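Local coordinates for protein Non-reducing end beta-L-arabinofuranosidase (Bacteroides thetaiotaomicron, PDB 5MQO) that is a family GH127 glycoside hydrolase that probably acts on plant pectin as an aceric acidase, at residues I535-G540 against K556-A561; L194-M199 against C241-M246. All blocks are in the same frame, centred on the assembly; numbering follows the deposited sequence.

How the contacts relate
Contact 1 and contact 2 hold different parts of the chain. Their centres are about 35 Å apart, on opposite sides of the chain's centre, and their nearest atoms are about 18 Å apart. Contact 1 joins a turn to the start of a strand in the GH127 middle domain. Contact 2 packs two helices in the GH127 catalytic domain. Both are partly buried, but contact 1 has exposed residues among those that touch, while contact 2 has none. The chemistry follows the fold. Two backbone hydrogen bonds link the segments of contact 1, with side chains fitted round them. Contact 2 relies on a glycine, two histidine rings, a serine and a cysteine sulfur.

Contact 1: I535-G540 against K556-A561; sequences IPEWCG and KANTYA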
ATOM      1  N   ILE A 535       4.460 -17.344   5.722  1.00 57.09           N
ATOM      2  CA  ILE A 535       3.294 -17.695   6.530  1.00 59.23           C
ATOM      3  C   ILE A 535       2.683 -16.416   7.123  1.00 58.25           C
ATOM      4  O   ILE A 535       3.305 -15.811   7.997  1.00 55.77           O
ATOM      5  CB  ILE A 535       3.669 -18.624   7.691  1.00 61.06           C
ATOM      6  CG1 ILE A 535       4.504 -19.816   7.185  1.00 62.35           C
ATOM      7  CG2 ILE A 535       2.401 -19.047   8.427  1.00 62.48           C
ATOM      8  CD1 ILE A 535       3.966 -20.476   5.927  1.00 64.11           C
ATOM      9  N   PRO A 536       1.477 -16.001   6.642  1.00 58.63           N
ATOM     10  CA  PRO A 536       0.783 -14.823   7.205  1.00 58.72           C
ATOM     11  C   PRO A 536       0.603 -14.809   8.722  1.00 57.37           C
ATOM     12  O   PRO A 536       0.428 -15.857   9.334  1.00 54.29           O
ATOM     13  CB  PRO A 536      -0.582 -14.841   6.505  1.00 58.05           C
ATOM     14  CG  PRO A 536      -0.283 -15.425   5.174  1.00 58.98           C
ATOM     15  CD  PRO A 536       0.831 -16.430   5.384  1.00 58.51           C
ATOM     16  N   GLU A 537       0.670 -13.602   9.286  1.00 59.84           N
ATOM     17  CA  GLU A 537       0.508 -13.350  10.714  1.00 59.89           C
ATOM     18  C   GLU A 537      -0.848 -13.854  11.142  1.00 58.44           C
ATOM     19  O   GLU A 537      -0.974 -14.465  12.189  1.00 59.10           O
ATOM     20  CB  GLU A 537       0.642 -11.850  11.027  1.00 62.57           C
ATOM     21  CG  GLU A 537       0.817 -11.558  12.518  1.00 65.57           C
ATOM     22  CD  GLU A 537       0.834 -10.080  12.888  1.00 65.45           C
ATOM     23  OE1 GLU A 537       0.547  -9.219  12.034  1.00 71.45           O
ATOM     24  OE2 GLU A 537       1.134  -9.770  14.057  1.00 64.52           O
ATOM     25  N   TRP A 538      -1.851 -13.640  10.304  1.00 57.12           N
ATOM     26  CA  TRP A 538      -3.185 -14.203  10.554  1.00 58.93           C
ATOM     27  C   TRP A 538      -3.323 -15.739  10.555  1.00 60.40           C
ATOM     28  O   TRP A 538      -4.351 -16.235  11.006  1.00 59.31           O
ATOM     29  CB  TRP A 538      -4.228 -13.594   9.601  1.00 56.98           C
ATOM     30  CG  TRP A 538      -3.941 -13.705   8.161  1.00 55.89           C
ATOM     31  CD1 TRP A 538      -3.419 -12.740   7.376  1.00 56.34           C
ATOM     32  CD2 TRP A 538      -4.196 -14.829   7.302  1.00 57.25           C
ATOM     33  NE1 TRP A 538      -3.319 -13.176   6.077  1.00 57.51           N
ATOM     34  CE2 TRP A 538      -3.778 -14.462   6.003  1.00 57.60           C
ATOM     35  CE3 TRP A 538      -4.732 -16.111   7.501  1.00 57.06           C
ATOM     36  CZ2 TRP A 538      -3.872 -15.336   4.897  1.00 58.19           C
ATOM     37  CZ3 TRP A 538      -4.816 -16.988   6.400  1.00 57.43           C
ATOM     38  CH2 TRP A 538      -4.388 -16.590   5.117  1.00 57.24           C
ATOM     39  N   CYS A 539      -2.330 -16.482  10.058  1.00 65.08           N
ATOM     40  CA  CYS A 539      -2.467 -17.937   9.817  1.00 70.42           C
ATOM     41  C   CYS A 539      -1.962 -18.843  10.955  1.00 78.91           C
ATOM     42  O   CYS A 539      -0.730 -18.941  11.202  1.00 79.59           O
ATOM     43  CB  CYS A 539      -1.745 -18.341   8.528  1.00 69.80           C
ATOM     44  SG  CYS A 539      -1.900 -20.103   8.131  1.00 63.29           S
ATOM     45  N   GLY A 540      -2.916 -19.550  11.581  1.00 80.88           N
ATOM     46  CA  GLY A 540      -2.641 -20.432  12.720  1.00 83.04           C
ATOM     47  C   GLY A 540      -2.172 -21.854  12.413  1.00 84.55           C
ATOM     48  O   GLY A 540      -1.485 -22.474  13.244  1.00 81.16           O
ATOM     49  N   LYS A 556       6.801 -20.481  11.974  1.00 96.62           N
ATOM     50  CA  LYS A 556       5.681 -19.922  12.706  1.00 92.26           C
ATOM     51  C   LYS A 556       4.947 -18.907  11.839  1.00 83.62           C
ATOM     52  O   LYS A 556       5.338 -18.611  10.708  1.00 80.40           O
ATOM     53  CB  LYS A 556       6.213 -19.216  13.962  1.00 95.28           C
ATOM     54  CG  LYS A 556       7.149 -20.072  14.813  1.00102.45           C
ATOM     55  CD  LYS A 556       7.719 -19.310  16.005  1.00107.55           C
ATOM     56  CE  LYS A 556       8.465 -20.247  16.958  1.00109.71           C
ATOM     57  NZ  LYS A 556       8.838 -19.594  18.246  1.00109.53           N
ATOM     58  N   ALA A 557       3.878 -18.355  12.387  1.00 78.85           N
ATOM     59  CA  ALA A 557       3.242 -17.186  11.780  1.00 77.65           C
ATOM     60  C   ALA A 557       4.237 -16.006  11.617  1.00 74.17           C
ATOM     61  O   ALA A 557       5.132 -15.794  12.432  1.00 73.58           O
ATOM     62  CB  ALA A 557       2.027 -16.767  12.594  1.00 76.67           C
ATOM     63  N   ASN A 558       4.088 -15.257  10.535  1.00 70.44           N
ATOM     64  CA  ASN A 558       4.924 -14.090  10.279  1.00 67.85           C
ATOM     65  C   ASN A 558       6.399 -14.406  10.101  1.00 66.76           C
ATOM     66  O   ASN A 558       7.244 -13.680  10.586  1.00 68.58           O
ATOM     67  CB  ASN A 558       4.713 -13.039  11.387  1.00 64.54           C
ATOM     68  CG  ASN A 558       4.174 -11.746  10.856  1.00 63.12           C
ATOM     69  OD1 ASN A 558       3.912 -11.617   9.670  1.00 66.07           O
ATOM     70  ND2 ASN A 558       3.997 -10.781  11.730  1.00 62.16           N
ATOM     71  N   THR A 559       6.696 -15.497   9.408  1.00 66.37           N
ATOM     72  CA  THR A 559       8.076 -15.874   9.071  1.00 67.99           C
ATOM     73  C   THR A 559       8.058 -16.662   7.768  1.00 64.71           C
ATOM     74  O   THR A 559       6.997 -17.145   7.383  1.00 64.79           O
ATOM     75  CB  THR A 559       8.647 -16.813  10.133  1.00 71.64           C
ATOM     76  OG1 THR A 559       7.800 -17.966  10.222  1.00 72.03           O
ATOM     77  CG2 THR A 559       8.728 -16.124  11.511  1.00 71.24           C
ATOM     78  N   TYR A 560       9.209 -16.824   7.112  1.00 60.70           N
ATOM     79  CA  TYR A 560       9.268 -17.640   5.874  1.00 59.90           C
ATOM     80  C   TYR A 560       9.500 -19.115   6.133  1.00 59.85           C
ATOM     81  O   TYR A 560      10.446 -19.468   6.859  1.00 57.40           O
ATOM     82  CB  TYR A 560      10.391 -17.185   4.935  1.00 59.50           C
ATOM     83  CG  TYR A 560      10.155 -15.839   4.324  1.00 57.24           C
ATOM     84  CD1 TYR A 560       9.196 -15.667   3.327  1.00 56.41           C
ATOM     85  CD2 TYR A 560      10.874 -14.728   4.755  1.00 56.89           C
ATOM     86  CE1 TYR A 560       8.957 -14.424   2.775  1.00 55.61           C
ATOM     87  CE2 TYR A 560      10.646 -13.487   4.200  1.00 56.58           C
ATOM     88  CZ  TYR A 560       9.695 -13.340   3.208  1.00 54.42           C
ATOM     89  OH  TYR A 560       9.496 -12.108   2.667  1.00 52.43           O
ATOM     90  N   ALA A 561       8.661 -19.963   5.520  1.00 60.81           N
ATOM     91  CA  ALA A 561       8.935 -21.408   5.439  1.00 62.20           C
ATOM     92  C   ALA A 561       9.876 -21.633   4.256  1.00 64.19           C
ATOM     93  O   ALA A 561       9.532 -21.294   3.120  1.00 63.66           O
ATOM     94  CB  ALA A 561       7.655 -22.204   5.266  1.00 60.60           C
TER
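Ile-535 meets the bend of 556-561 with both its backbone and its side chain, and it has the most surface buried here. Ile-535 N donates to Thr-559 O at 3.0 Å, almost straight at 170°. Ile-535 O accepts from Asn-558 N at 2.7 Å through a clearly bent bond. Both polar atoms of the Ile-535 backbone are therefore used across the contact. The side chain lies over the bend, with Ile-535 CB 3.4 Å from Lys-556 O. The CG2 branch rests by Ala-557 CA, and Ile-535 CD1 reaches Ala-561 CB at 4.1 Å.

Asn-558 and Glu-537 form the second, more exposed part. Glu-537 CG is anti to its backbone N (chi1 -166°) and the chain stays extended, which carries it across the asparagine side chain at a slant. Glu-537 CG lies 3.4 Å from Asn-558 ND2. The carboxylate and amide planes are only 16° apart. Asn-558 has a left-handed backbone conformation, which helps turn the chain into strand 559-565.

Ala-557 CB faces the type I turn from Pro-536 to Cys-539. Ala-557 CB sits near the carbonyl oxygens of Pro-536, Glu-537 and Cys-539, the nearest being Pro-536 O at 3.7 Å. Thr-559 OG1 donates to Lys-556 O at 2.6 Å and closes the bend.

Strands 529-535 and 559-565 are antiparallel neighbours in a mixed sheet, with 559-565 at its edge within the chain. Helix 402-416 meets both segments: Glu-406 OE1 accepts from Glu-537 N, and Asn-558 touches Lys-403 and Glu-406.

The chemistry implies a join held mainly by main-chain bonds. These tie the bend to the end of strand 529-535, just before the turn, while the glutamate and asparagine add packing at the more open side.

Contact 2: L194-M199 against C241-M246; sequences LGHLMM and CPSHYM
Gly-195 and His-244 bring the two helical segments close by van der Waals contact. Their CA atoms are 5.0 Å apart. Gly-195 has no side chain, and His-244 CD2 comes to 3.7 Å from Gly-195 CA, with the ring oblique to it. His-244 CG lies beside its own backbone N (chi1 -75°), which swings the ring toward the glycine. Cys-241 O lies over one face of this ring, toward its rim, and Tyr-228 OH is hydrogen-bonded to ND1, so the imidazole is held from more than one direction. Further along, the methionine chain of Met-198 bends at its last torsion and places Met-198 CE 4.0 Å from His-244 O.

The ring of His-196 takes the packing of Ser-243 and Cys-241. Ser-243 lies over one face of its ring, with OG displaced toward the rim. The serine carbon also packs closely, since Ser-243 CB is 3.6 Å from His-196 CE1.

Sulfur meets the same ring. Cys-241 SG is 3.6 Å from His-196 NE2 and 4.4 Å from the centroid of the His-196 ring. It approaches obliquely, 54° off the ring normal. No hydrogen bond crosses between the segments, so shape and sulfur-aromatic packing carry the contact.

The arrangement joins helix 192-208 to the start of helix 243-255 in the helical part of the catalytic domain, consistent with the alpha/alpha barrel of family GH127. Helix 212-230 packs on Leu-194, Leu-197 and Met-198, and helix 102-117 meets His-196 and Met-199. Within 241-246, Met-246 reaches helices 297-314 and 382-399.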
ATOM      1  N   LEU A 194       9.130  17.821 -11.137  1.00 86.41           N
ATOM      2  CA  LEU A 194      10.364  17.129 -11.495  1.00 81.41           C
ATOM      3  C   LEU A 194      10.567  15.810 -10.788  1.00 77.30           C
ATOM      4  O   LEU A 194      11.044  14.867 -11.399  1.00 81.03           O
ATOM      5  CB  LEU A 194      11.590  18.017 -11.258  1.00 81.43           C
ATOM      6  CG  LEU A 194      11.757  19.179 -12.244  1.00 81.97           C
ATOM      7  CD1 LEU A 194      13.199  19.652 -12.194  1.00 83.41           C
ATOM      8  CD2 LEU A 194      11.381  18.833 -13.685  1.00 81.16           C
ATOM      9  N   GLY A 195      10.207  15.728  -9.521  1.00 72.91           N
ATOM     10  CA  GLY A 195      10.370  14.487  -8.790  1.00 73.79           C
ATOM     11  C   GLY A 195       9.610  13.309  -9.386  1.00 74.28           C
ATOM     12  O   GLY A 195      10.057  12.157  -9.309  1.00 75.46           O
ATOM     13  N   HIS A 196       8.453  13.602  -9.968  1.00 71.40           N
ATOM     14  CA  HIS A 196       7.630  12.589 -10.567  1.00 71.72           C
ATOM     15  C   HIS A 196       8.150  12.207 -11.924  1.00 72.36           C
ATOM     16  O   HIS A 196       8.020  11.050 -12.326  1.00 79.19           O
ATOM     17  CB  HIS A 196       6.196  13.063 -10.654  1.00 76.08           C
ATOM     18  CG  HIS A 196       5.573  13.238  -9.316  1.00 80.43           C
ATOM     19  ND1 HIS A 196       5.384  12.180  -8.453  1.00 83.12           N
ATOM     20  CD2 HIS A 196       5.144  14.342  -8.666  1.00 82.13           C
ATOM     21  CE1 HIS A 196       4.845  12.624  -7.333  1.00 85.26           C
ATOM     22  NE2 HIS A 196       4.688  13.932  -7.438  1.00 85.89           N
ATOM     23  N   LEU A 197       8.746  13.155 -12.636  1.00 69.60           N
ATOM     24  CA  LEU A 197       9.443  12.830 -13.873  1.00 69.41           C
ATOM     25  C   LEU A 197      10.559  11.804 -13.643  1.00 66.38           C
ATOM     26  O   LEU A 197      10.743  10.932 -14.481  1.00 65.95           O
ATOM     27  CB  LEU A 197      10.015  14.082 -14.546  1.00 70.18           C
ATOM     28  CG  LEU A 197      10.712  13.878 -15.895  1.00 71.65           C
ATOM     29  CD1 LEU A 197       9.718  13.556 -16.993  1.00 72.82           C
ATOM     30  CD2 LEU A 197      11.496  15.120 -16.244  1.00 71.99           C
ATOM     31  N   MET A 198      11.283  11.899 -12.530  1.00 63.23           N
ATOM     32  CA  MET A 198      12.337  10.934 -12.256  1.00 66.73           C
ATOM     33  C   MET A 198      11.790   9.498 -12.279  1.00 65.76           C
ATOM     34  O   MET A 198      12.282   8.642 -13.000  1.00 66.56           O
ATOM     35  CB  MET A 198      13.024  11.190 -10.916  1.00 69.26           C
ATOM     36  CG  MET A 198      13.790  12.501 -10.793  1.00 72.87           C
ATOM     37  SD  MET A 198      14.731  12.592  -9.235  1.00 76.88           S
ATOM     38  CE  MET A 198      13.411  12.739  -8.042  1.00 78.99           C
ATOM     39  N   MET A 199      10.759   9.233 -11.504  1.00 66.38           N
ATOM     40  CA  MET A 199      10.269   7.875 -11.410  1.00 67.82           C
ATOM     41  C   MET A 199       9.636   7.408 -12.711  1.00 64.22           C
ATOM     42  O   MET A 199       9.761   6.229 -13.061  1.00 62.12           O
ATOM     43  CB  MET A 199       9.315   7.686 -10.215  1.00 72.44           C
ATOM     44  CG  MET A 199       9.995   7.140  -8.963  1.00 75.62           C
ATOM     45  SD  MET A 199      10.838   5.563  -9.250  1.00 82.04           S
ATOM     46  CE  MET A 199      10.411   4.738  -7.713  1.00 90.39           C
ATOM     47  N   CYS A 241       7.081  18.096  -1.625  1.00156.99           N
ATOM     48  CA  CYS A 241       6.907  16.841  -2.370  1.00144.34           C
ATOM     49  C   CYS A 241       7.861  15.777  -1.796  1.00136.91           C
ATOM     50  O   CYS A 241       9.090  15.900  -1.928  1.00126.16           O
ATOM     51  CB  CYS A 241       7.140  17.006  -3.871  1.00141.58           C
ATOM     52  SG  CYS A 241       6.126  15.851  -4.813  1.00140.38           S
ATOM     53  N   PRO A 242       7.297  14.738  -1.143  1.00132.21           N
ATOM     54  CA  PRO A 242       8.116  13.706  -0.496  1.00127.09           C
ATOM     55  C   PRO A 242       8.427  12.484  -1.382  1.00117.49           C
ATOM     56  O   PRO A 242       9.200  11.615  -0.974  1.00114.40           O
ATOM     57  CB  PRO A 242       7.242  13.306   0.680  1.00130.70           C
ATOM     58  CG  PRO A 242       5.850  13.387   0.112  1.00131.56           C
ATOM     59  CD  PRO A 242       5.854  14.488  -0.911  1.00129.13           C
ATOM     60  N   SER A 243       7.801  12.414  -2.560  1.00109.27           N
ATOM     61  CA  SER A 243       8.222  11.544  -3.658  1.00107.83           C
ATOM     62  C   SER A 243       9.723  11.656  -3.928  1.00103.30           C
ATOM     63  O   SER A 243      10.384  10.672  -4.246  1.00101.12           O
ATOM     64  CB  SER A 243       7.488  11.953  -4.946  1.00111.10           C
ATOM     65  OG  SER A 243       7.867  13.271  -5.375  1.00109.27           O
ATOM     66  N   HIS A 244      10.228  12.880  -3.830  1.00 99.91           N
ATOM     67  CA  HIS A 244      11.631  13.213  -4.091  1.00101.34           C
ATOM     68  C   HIS A 244      12.662  12.252  -3.498  1.00 92.73           C
ATOM     69  O   HIS A 244      13.610  11.900  -4.184  1.00 92.41           O
ATOM     70  CB  HIS A 244      11.951  14.635  -3.572  1.00108.22           C
ATOM     71  CG  HIS A 244      11.400  15.738  -4.425  1.00114.92           C
ATOM     72  ND1 HIS A 244      11.913  17.019  -4.404  1.00115.23           N
ATOM     73  CD2 HIS A 244      10.386  15.752  -5.325  1.00119.03           C
ATOM     74  CE1 HIS A 244      11.235  17.774  -5.250  1.00118.72           C
ATOM     75  NE2 HIS A 244      10.304  17.028  -5.824  1.00121.58           N
ATOM     76  N   TYR A 245      12.478  11.846  -2.240  1.00 84.81           N
ATOM     77  CA  TYR A 245      13.505  11.095  -1.488  1.00 80.57           C
ATOM     78  C   TYR A 245      13.756   9.735  -2.144  1.00 75.56           C
ATOM     79  O   TYR A 245      14.904   9.330  -2.335  1.00 67.24           O
ATOM     80  CB  TYR A 245      13.076  10.871  -0.039  1.00 82.16           C
ATOM     81  CG  TYR A 245      12.959  12.129   0.777  1.00 85.27           C
ATOM     82  CD1 TYR A 245      11.770  12.863   0.794  1.00 89.65           C
ATOM     83  CD2 TYR A 245      14.011  12.575   1.551  1.00 85.96           C
ATOM     84  CE1 TYR A 245      11.639  14.020   1.528  1.00 89.74           C
ATOM     85  CE2 TYR A 245      13.892  13.727   2.302  1.00 90.06           C
ATOM     86  CZ  TYR A 245      12.703  14.455   2.286  1.00 91.76           C
ATOM     87  OH  TYR A 245      12.564  15.612   3.039  1.00 91.05           O
ATOM     88  N   MET A 246      12.654   9.060  -2.482  1.00 71.22           N
ATOM     89  CA  MET A 246      12.667   7.782  -3.178  1.00 69.97           C
ATOM     90  C   MET A 246      13.201   7.928  -4.615  1.00 69.04           C
ATOM     91  O   MET A 246      14.107   7.187  -5.017  1.00 65.86           O
ATOM     92  CB  MET A 246      11.258   7.146  -3.155  1.00 71.59           C
ATOM     93  CG  MET A 246      10.960   6.358  -1.874  1.00 73.76           C
ATOM     94  SD  MET A 246       9.265   5.831  -1.510  1.00 74.50           S
ATOM     95  CE  MET A 246       8.623   5.558  -3.167  1.00 78.12           C
TER